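Local coordinates for protein Ulp1-like SUMO protease (Chaetomium thermophilum, PDB 6DG4) that is a fungal cysteine protease of the Ulp1 type, present here as its catalytic domain, and probably cleaves SUMO from modified proteins and processes SUMO precursors, at residues 63-66 / 67-71. Numbering follows the deposited sequence.
Sequences NVII and GAIFY
Ile66 and Phe70 sit one turn apart in a regular alpha-helical part of helix 62-80 of the Ulp1-type catalytic domain. Their side chains run side by side and point the same way. Ile66 has its CG2 anti to the backbone N (chi1 of CG1 -57°). This methyl meets the CD1-CE1 side of the Phe70 ring, with CG2 3.7 Å from CE1. The backbone joins the same pair, as Phe70 N donates to Ile66 O at 2.9 Å. Pro131 of strand 127-134 also touches Ile66, and Ala91 of strand 89-91 touches Phe70, so this side of the helix packs on the mixed sheet. With only an alanine at Phe70, Ile66 CG2 would probably lose its aromatic neighbour and a gap would open beside Ala91. Ile65 and Ile69 repeat the i to i+4 pairing, with Ile65 CG2 3.9 Å from Ile69 CD1. Gly67 continues the helix straight after Ile66. Gly67 N donates to Asn63 O at 3.0 Å, from about 40° above the carbonyl plane. Ala68 N bonds to Val64 O at 2.8 Å, and this bond is straighter, with an N-H...O angle of 162°.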
ATOM      1  N   ASN A  63       5.445  -3.963  10.128  1.00 11.11           N
ATOM      2  CA  ASN A  63       5.980  -2.631  10.378  1.00 10.80           C
ATOM      3  C   ASN A  63       6.360  -1.942   9.074  1.00 10.62           C
ATOM      4  O   ASN A  63       6.034  -0.771   8.852  1.00 10.42           O
ATOM      5  CB  ASN A  63       7.235  -2.712  11.253  1.00 12.36           C
ATOM      6  CG  ASN A  63       6.947  -3.070  12.689  1.00 16.02           C
ATOM      7  OD1 ASN A  63       5.812  -2.990  13.156  1.00 17.82           O
ATOM      8  ND2 ASN A  63       8.001  -3.430  13.421  1.00 17.36           N
ATOM      9  N   VAL A  64       7.087  -2.665   8.221  0.59 10.41           N
ATOM     10  CA  VAL A  64       7.572  -2.105   6.966  0.59  9.64           C
ATOM     11  C   VAL A  64       6.419  -1.895   5.995  0.59  9.53           C
ATOM     12  O   VAL A  64       6.269  -0.817   5.407  0.59  9.58           O
ATOM     13  CB  VAL A  64       8.660  -3.029   6.384  0.59 10.79           C
ATOM     14  CG1 VAL A  64       8.909  -2.719   4.924  0.59 10.61           C
ATOM     15  CG2 VAL A  64       9.946  -2.905   7.192  0.59 11.58           C
ATOM     16  N   ILE A  65       5.578  -2.919   5.822  1.00  8.97           N
ATOM     17  CA  ILE A  65       4.511  -2.865   4.823  1.00  9.70           C
ATOM     18  C   ILE A  65       3.527  -1.748   5.145  1.00  9.12           C
ATOM     19  O   ILE A  65       3.197  -0.920   4.287  1.00  9.40           O
ATOM     20  CB  ILE A  65       3.811  -4.231   4.696  1.00 10.41           C
ATOM     21  CG1 ILE A  65       4.773  -5.253   4.082  1.00 12.03           C
ATOM     22  CG2 ILE A  65       2.556  -4.102   3.847  1.00 12.26           C
ATOM     23  CD1 ILE A  65       4.341  -6.689   4.236  1.00 13.89           C
ATOM     24  N   ILE A  66       3.035  -1.717   6.382  1.00  8.85           N
ATOM     25  CA  ILE A  66       2.081  -0.684   6.764  1.00  9.53           C
ATOM     26  C   ILE A  66       2.751   0.682   6.761  1.00  9.01           C
ATOM     27  O   ILE A  66       2.158   1.678   6.331  1.00  9.99           O
ATOM     28  CB  ILE A  66       1.447  -1.025   8.126  1.00 10.34           C
ATOM     29  CG1 ILE A  66       0.779  -2.408   8.083  1.00 12.08           C
ATOM     30  CG2 ILE A  66       0.473   0.071   8.548  1.00 12.64           C
ATOM     31  CD1 ILE A  66      -0.224  -2.608   6.975  1.00 13.05           C
ATOM     32  N   GLY A  67       3.998   0.756   7.231  1.00  9.60           N
ATOM     33  CA  GLY A  67       4.706   2.024   7.202  1.00  9.02           C
ATOM     34  C   GLY A  67       4.805   2.589   5.801  1.00  8.97           C
ATOM     35  O   GLY A  67       4.523   3.767   5.565  1.00  9.16           O
ATOM     36  N   ALA A  68       5.196   1.746   4.845  1.00  8.25           N
ATOM     37  CA  ALA A  68       5.351   2.212   3.475  1.00  8.65           C
ATOM     38  C   ALA A  68       4.022   2.660   2.890  1.00  7.60           C
ATOM     39  O   ALA A  68       3.944   3.705   2.236  1.00  9.20           O
ATOM     40  CB  ALA A  68       5.951   1.102   2.619  1.00 10.19           C
ATOM     41  N   ILE A  69       2.964   1.881   3.109  1.00  8.73           N
ATOM     42  CA  ILE A  69       1.677   2.203   2.504  1.00  9.58           C
ATOM     43  C   ILE A  69       1.088   3.470   3.114  1.00  9.53           C
ATOM     44  O   ILE A  69       0.485   4.284   2.404  1.00 10.39           O
ATOM     45  CB  ILE A  69       0.741   0.982   2.565  1.00 11.56           C
ATOM     46  CG1 ILE A  69       1.311  -0.120   1.659  1.00 12.43           C
ATOM     47  CG2 ILE A  69      -0.643   1.355   2.130  1.00 13.78           C
ATOM     48  CD1 ILE A  69       0.636  -1.467   1.781  1.00 16.43           C
ATOM     49  N   PHE A  70       1.271   3.684   4.422  1.00  8.65           N
ATOM     50  CA  PHE A  70       0.834   4.942   5.021  1.00  8.14           C
ATOM     51  C   PHE A  70       1.548   6.133   4.384  1.00  8.23           C
ATOM     52  O   PHE A  70       0.944   7.193   4.189  1.00  9.79           O
ATOM     53  CB  PHE A  70       1.055   4.919   6.538  1.00  9.86           C
ATOM     54  CG  PHE A  70      -0.126   4.393   7.321  1.00 11.30           C
ATOM     55  CD1 PHE A  70      -0.776   3.225   6.949  1.00 12.67           C
ATOM     56  CD2 PHE A  70      -0.571   5.062   8.444  1.00 16.88           C
ATOM     57  CE1 PHE A  70      -1.870   2.754   7.670  1.00 14.93           C
ATOM     58  CE2 PHE A  70      -1.649   4.596   9.166  1.00 18.95           C
ATOM     59  CZ  PHE A  70      -2.294   3.433   8.783  1.00 14.88           C
ATOM     60  N   TYR A  71       2.830   5.975   4.038  1.00  8.67           N
ATOM     61  CA  TYR A  71       3.550   7.061   3.379  1.00  7.73           C
ATOM     62  C   TYR A  71       3.022   7.330   1.971  1.00  8.01           C
ATOM     63  O   TYR A  71       3.047   8.483   1.525  1.00  8.78           O
ATOM     64  CB  TYR A  71       5.055   6.783   3.336  1.00  8.21           C
ATOM     65  CG  TYR A  71       5.806   7.100   4.622  1.00  8.15           C
ATOM     66  CD1 TYR A  71       5.584   8.282   5.312  1.00  8.24           C
ATOM     67  CD2 TYR A  71       6.752   6.223   5.132  1.00  9.09           C
ATOM     68  CE1 TYR A  71       6.266   8.581   6.469  1.00  9.51           C
ATOM     69  CE2 TYR A  71       7.446   6.518   6.303  1.00  9.89           C
ATOM     70  CZ  TYR A  71       7.194   7.701   6.966  1.00  9.85           C
ATOM     71  OH  TYR A  71       7.872   8.003   8.128  1.00 13.18           O
TER